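Local coordinates for dinitrogenase iron-molybdenum cofactor biosynthesis domain-containing protein (Pyrococcus horikoshii, PDB 2YX6) that is of unknown function but binds ADP and belongs to the family of dinitrogenase iron-molybdenum cofactor biosynthesis proteins, at residues A4-D9 and S15-H20; F27-I32 and K60-K65. All coordinates share one frame; numbering follows the deposited sequence.

In the fold
The chain opens with strand 2-7, the middle strand of a mixed five-stranded sheet. Contact 1 closes first: just past this strand the chain turns back, and residues 15-20 lie against 4-9, shutting a short loop before strand 26-33 begins. That strand runs antiparallel beside strand 2-7 and carries 27-32. Contact 2 then closes a longer loop, which takes in strand 36-44 and helix 54-61, where 60-65 leads out of the helix towards strand 66-68. The two contacts follow in series, neither nested nor crossed. They meet at the sheet: Ile5 O probably accepts a hydrogen bond from Val28 N, and Ala4 of segment 4-9 packs on Ala64 of segment 60-65.

Contact 1 of 2, residues A4-D9 and S15-H20; sequences AIPAED and SNVSKH
The hydroxyl of Ser15 meets the loop at Glu8 and Asp9, OG accepting a bent bond from Asp9 N at 3.1 Å (135° at the hydrogen). With OG swung opposite its own backbone N (chi1 178°), the same hydroxyl also donates to Asn16 O, a carbonyl that Glu8 N approaches nearly head-on at 3.0 Å. Replacing Ser15 with an alanine would probably leave Asp9 N without this acceptor and Asn16 O with one donor fewer. Glu8 and Asn16 extend side by side in the same direction, carboxylate and amide planes 45° apart, as suits polar residues at the more open border. Beyond them Ser18 N gives a straighter bond to Pro6 O (2.9 Å), from above the carbonyl plane, completing a single beta bridge of Ala7 with Val17. Ser18 OG is pressed against the ring of Pro6, 3.1 Å from CB, buried without a polar partner. The branches of Val17 divide the apolar work: CG2 meets Ile5 CG2 crosswise at 3.8 Å, while CG1 faces Pro6 CG. Val17 and Ile5 also pack on Ile95 of helix 95-103, and Pro6 touches Phe27 on strand 26-33, which pairs with strand 2-7 in the sheet.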
loop_
_atom_site.group_PDB
_atom_site.type_symbol
_atom_site.label_atom_id
_atom_site.label_comp_id
_atom_site.label_asym_id
_atom_site.label_seq_id
_atom_site.Cartn_x
_atom_site.Cartn_y
_atom_site.Cartn_z
ATOM N N ALA A 4 -4.283 1.395 8.974
ATOM C CA ALA A 4 -4.634 0.344 9.934
ATOM C C ALA A 4 -3.364 -0.418 10.394
ATOM O O ALA A 4 -2.555 -0.772 9.577
ATOM C CB ALA A 4 -5.565 -0.652 9.239
ATOM N N ILE A 5 -3.259 -0.709 11.679
ATOM C CA ILE A 5 -2.094 -1.348 12.250
ATOM C C ILE A 5 -2.531 -2.360 13.316
ATOM O O ILE A 5 -3.202 -1.999 14.249
ATOM C CB ILE A 5 -1.091 -0.337 12.873
ATOM C CG1 ILE A 5 -0.593 0.679 11.839
ATOM C CG2 ILE A 5 0.106 -1.105 13.508
ATOM C CD1 ILE A 5 -1.153 1.890 12.021
ATOM N N PRO A 6 -2.095 -3.639 13.182
ATOM C CA PRO A 6 -2.460 -4.647 14.202
ATOM C C PRO A 6 -1.663 -4.385 15.480
ATOM O O PRO A 6 -0.438 -4.134 15.393
ATOM C CB PRO A 6 -2.049 -5.987 13.564
ATOM C CG PRO A 6 -0.849 -5.653 12.659
ATOM C CD PRO A 6 -1.181 -4.176 12.150
ATOM N N ALA A 7 -2.333 -4.371 16.642
ATOM C CA ALA A 7 -1.665 -4.043 17.896
ATOM C C ALA A 7 -1.552 -5.273 18.749
ATOM O O ALA A 7 -2.444 -6.129 18.730
ATOM C CB ALA A 7 -2.434 -2.981 18.650
ATOM N N GLU A 8 -0.479 -5.326 19.533
ATOM C CA GLU A 8 -0.224 -6.431 20.432
ATOM C C GLU A 8 -1.071 -6.341 21.741
ATOM O O GLU A 8 -1.408 -7.343 22.375
ATOM C CB GLU A 8 1.278 -6.460 20.726
ATOM C CG GLU A 8 1.718 -7.534 21.702
ATOM C CD GLU A 8 3.160 -7.340 22.180
ATOM O OE1 GLU A 8 4.045 -7.023 21.348
ATOM O OE2 GLU A 8 3.407 -7.492 23.406
ATOM N N ASP A 9 -1.429 -5.125 22.115
ATOM C CA ASP A 9 -2.047 -4.788 23.383
ATOM C C ASP A 9 -3.184 -3.873 23.025
ATOM O O ASP A 9 -3.255 -3.413 21.892
ATOM C CB ASP A 9 -1.047 -3.943 24.196
ATOM C CG ASP A 9 0.140 -4.732 24.670
ATOM O OD1 ASP A 9 0.074 -5.990 24.716
ATOM O OD2 ASP A 9 1.167 -4.095 25.016
ATOM N N SER A 15 1.194 0.833 21.863
ATOM C CA SER A 15 1.371 -0.613 21.753
ATOM C C SER A 15 2.393 -0.917 20.677
ATOM O O SER A 15 2.788 -0.048 19.946
ATOM C CB SER A 15 0.047 -1.329 21.420
ATOM O OG SER A 15 0.288 -2.740 21.276
ATOM N N ASN A 16 2.845 -2.148 20.581
ATOM C CA ASN A 16 3.738 -2.513 19.475
ATOM C C ASN A 16 2.898 -3.129 18.352
ATOM O O ASN A 16 1.813 -3.634 18.596
ATOM C CB ASN A 16 4.773 -3.548 19.932
ATOM C CG ASN A 16 5.754 -3.015 21.011
ATOM O OD1 ASN A 16 6.408 -1.976 20.847
ATOM N ND2 ASN A 16 5.878 -3.773 22.105
ATOM N N VAL A 17 3.421 -3.117 17.136
ATOM C CA VAL A 17 2.832 -3.856 16.045
ATOM C C VAL A 17 2.812 -5.306 16.471
ATOM O O VAL A 17 3.816 -5.823 16.885
ATOM C CB VAL A 17 3.645 -3.639 14.698
ATOM C CG1 VAL A 17 3.081 -4.498 13.516
ATOM C CG2 VAL A 17 3.718 -2.113 14.341
ATOM N N SER A 18 1.650 -5.947 16.408
ATOM C CA SER A 18 1.550 -7.374 16.695
ATOM C C SER A 18 2.338 -8.127 15.650
ATOM O O SER A 18 2.249 -7.848 14.454
ATOM C CB SER A 18 0.094 -7.827 16.685
ATOM O OG SER A 18 -0.349 -7.867 15.335
ATOM N N LYS A 19 3.126 -9.083 16.093
ATOM C CA LYS A 19 3.932 -9.830 15.146
ATOM C C LYS A 19 3.105 -10.749 14.219
ATOM O O LYS A 19 3.562 -11.069 13.127
ATOM C CB LYS A 19 5.113 -10.557 15.850
ATOM C CG LYS A 19 6.196 -9.528 16.428
ATOM C CD LYS A 19 7.573 -10.187 16.738
ATOM C CE LYS A 19 8.641 -9.125 16.842
ATOM N NZ LYS A 19 8.158 -7.927 16.062
ATOM N N HIS A 20 1.890 -11.139 14.619
ATOM C CA HIS A 20 1.043 -11.966 13.732
ATOM C C HIS A 20 -0.292 -11.309 13.410
ATOM O O HIS A 20 -1.187 -11.304 14.236
ATOM C CB HIS A 20 0.774 -13.373 14.315
ATOM C CG HIS A 20 2.004 -14.232 14.425
ATOM N ND1 HIS A 20 2.653 -14.746 13.322
ATOM C CD2 HIS A 20 2.677 -14.698 15.511
ATOM C CE1 HIS A 20 3.685 -15.476 13.720
ATOM N NE2 HIS A 20 3.729 -15.451 15.042
#

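Contact 2 of 2, residues F27-I32 and K60-K65; sequences FVFVDI and KDHGAK
Residues 27-32 form an extended strand, whereas 60-65 carry the end of helix 54-61 into a loop, and no hydrogen bond joins the two backbones. Their closest CA atoms, those of Phe29 and Ala64, are 7.1 Å apart, so side chains must bridge the distance. His62 is the first residue to leave helical geometry, and Gly63 N still reaches back to Lys60 O at 2.9 Å. Gly63 has a positive phi of 84°, where a side chain would be jammed against the preceding carbonyl oxygen; glycine therefore suits the turn that brings Ala64 round to the strand. The link is part of an alpha/beta layout in which helix 54-61 leads into strand 66-68, parallel to strand 2-7 and next to it in the mixed sheet.

Between the two backbones, the Phe29 side chain leaves the strand toward the loop, and CG lies opposite the carbonyl carbon (chi1 -66°), which carries the ring out to His62 CB. That CB sits over one face of the ring, 3.4 Å from Phe29 CE1. The imidazole is displaced farther along, its plane only 16° from that of the phenyl ring and the centroids 4.9 Å apart, making an offset stack. Ala64 comes instead to the edge of the phenyl ring, near its plane, with CB 4.0 Å from Phe29 CD1; its small methyl fits there while also packing on Ala4 and Ile59. Histidine combines a flat surface for Phe29 with a polar edge, for His62 ND1 is hydrogen-bonded to Phe58 O, a carbonyl of helix 54-61, which should restrain the turning of the imidazole.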
loop_
_atom_site.group_PDB
_atom_site.type_symbol
_atom_site.label_atom_id
_atom_site.label_comp_id
_atom_site.label_asym_id
_atom_site.label_seq_id
_atom_site.Cartn_x
_atom_site.Cartn_y
_atom_site.Cartn_z
ATOM N N PHE A 27 -6.682 -3.369 16.809
ATOM C CA PHE A 27 -6.200 -2.679 15.634
ATOM C C PHE A 27 -6.231 -1.218 15.960
ATOM O O PHE A 27 -7.139 -0.742 16.643
ATOM C CB PHE A 27 -7.068 -2.949 14.413
ATOM C CG PHE A 27 -6.610 -4.142 13.605
ATOM C CD1 PHE A 27 -5.792 -3.966 12.480
ATOM C CD2 PHE A 27 -6.900 -5.433 14.023
ATOM C CE1 PHE A 27 -5.332 -5.066 11.764
ATOM C CE2 PHE A 27 -6.416 -6.553 13.304
ATOM C CZ PHE A 27 -5.677 -6.364 12.196
ATOM N N VAL A 28 -5.269 -0.501 15.417
ATOM C CA VAL A 28 -5.225 0.967 15.495
ATOM C C VAL A 28 -5.395 1.582 14.104
ATOM O O VAL A 28 -4.717 1.214 13.176
ATOM C CB VAL A 28 -3.843 1.407 16.085
ATOM C CG1 VAL A 28 -3.694 2.922 16.145
ATOM C CG2 VAL A 28 -3.601 0.769 17.422
ATOM N N PHE A 29 -6.313 2.530 13.975
ATOM C CA PHE A 29 -6.657 3.206 12.723
ATOM C C PHE A 29 -6.182 4.631 12.902
ATOM O O PHE A 29 -6.559 5.314 13.868
ATOM C CB PHE A 29 -8.184 3.154 12.467
ATOM C CG PHE A 29 -8.681 1.794 12.221
ATOM C CD1 PHE A 29 -8.613 1.253 10.942
ATOM C CD2 PHE A 29 -9.103 0.992 13.263
ATOM C CE1 PHE A 29 -9.050 -0.058 10.686
ATOM C CE2 PHE A 29 -9.541 -0.339 13.014
ATOM C CZ PHE A 29 -9.536 -0.829 11.706
ATOM N N VAL A 30 -5.334 5.070 11.998
ATOM C CA VAL A 30 -4.741 6.392 12.159
ATOM C C VAL A 30 -5.054 7.228 10.944
ATOM O O VAL A 30 -4.669 6.836 9.790
ATOM C CB VAL A 30 -3.182 6.322 12.246
ATOM C CG1 VAL A 30 -2.647 7.789 12.416
ATOM C CG2 VAL A 30 -2.738 5.420 13.433
ATOM N N ASP A 31 -5.707 8.372 11.165
ATOM C CA ASP A 31 -5.970 9.299 10.100
ATOM C C ASP A 31 -4.860 10.295 9.915
ATOM O O ASP A 31 -4.563 11.089 10.823
ATOM C CB ASP A 31 -7.246 10.078 10.349
ATOM C CG ASP A 31 -8.444 9.241 10.123
ATOM O OD1 ASP A 31 -8.554 8.192 10.781
ATOM O OD2 ASP A 31 -9.275 9.650 9.295
ATOM N N ILE A 32 -4.265 10.264 8.731
ATOM C CA ILE A 32 -3.085 11.096 8.472
ATOM C C ILE A 32 -3.464 12.135 7.399
ATOM O O ILE A 32 -4.078 11.813 6.364
ATOM C CB ILE A 32 -1.851 10.221 8.138
ATOM C CG1 ILE A 32 -1.487 9.444 9.402
ATOM C CG2 ILE A 32 -0.627 11.101 7.712
ATOM C CD1 ILE A 32 -0.490 8.272 9.239
ATOM N N LYS A 60 -11.399 -2.875 5.630
ATOM C CA LYS A 60 -12.106 -2.122 4.604
ATOM C C LYS A 60 -13.336 -1.398 5.157
ATOM O O LYS A 60 -13.533 -0.225 4.911
ATOM C CB LYS A 60 -12.509 -3.038 3.457
ATOM C CG LYS A 60 -12.907 -2.244 2.165
ATOM C CD LYS A 60 -13.500 -3.154 1.094
ATOM C CE LYS A 60 -13.909 -2.432 -0.205
ATOM N NZ LYS A 60 -14.838 -3.286 -1.088
ATOM N N ASP A 61 -14.117 -2.100 5.981
ATOM C CA ASP A 61 -15.308 -1.512 6.605
ATOM C C ASP A 61 -14.975 -0.332 7.524
ATOM O O ASP A 61 -15.817 0.507 7.763
ATOM C CB ASP A 61 -16.087 -2.558 7.383
ATOM C CG ASP A 61 -16.678 -3.660 6.467
ATOM O OD1 ASP A 61 -16.884 -3.387 5.255
ATOM O OD2 ASP A 61 -16.897 -4.805 6.978
ATOM N N HIS A 62 -13.751 -0.302 8.043
ATOM C CA HIS A 62 -13.265 0.834 8.810
ATOM C C HIS A 62 -12.578 1.934 8.018
ATOM O O HIS A 62 -12.083 2.885 8.591
ATOM C CB HIS A 62 -12.392 0.335 9.943
ATOM C CG HIS A 62 -13.194 -0.180 11.106
ATOM N ND1 HIS A 62 -13.801 -1.419 11.096
ATOM C CD2 HIS A 62 -13.529 0.398 12.289
ATOM C CE1 HIS A 62 -14.440 -1.603 12.242
ATOM N NE2 HIS A 62 -14.292 -0.514 12.981
ATOM N N GLY A 63 -12.605 1.849 6.710
ATOM C CA GLY A 63 -12.108 2.946 5.861
ATOM C C GLY A 63 -10.609 2.925 5.636
ATOM O O GLY A 63 -10.081 3.864 5.074
ATOM N N ALA A 64 -9.900 1.871 6.095
ATOM C CA ALA A 64 -8.420 1.914 6.015
ATOM C C ALA A 64 -8.036 1.544 4.599
ATOM O O ALA A 64 -8.636 0.633 4.009
ATOM C CB ALA A 64 -7.809 1.005 7.005
ATOM N N LYS A 65 -7.084 2.271 4.011
ATOM C CA LYS A 65 -6.682 1.956 2.645
ATOM C C LYS A 65 -5.256 1.437 2.637
ATOM O O LYS A 65 -4.790 0.895 1.650
ATOM C CB LYS A 65 -6.784 3.214 1.756
ATOM C CG LYS A 65 -8.208 3.844 1.749
ATOM C CD LYS A 65 -8.554 4.390 0.357
ATOM C CE LYS A 65 -8.700 3.262 -0.643
ATOM N NZ LYS A 65 -9.720 2.291 -0.115
#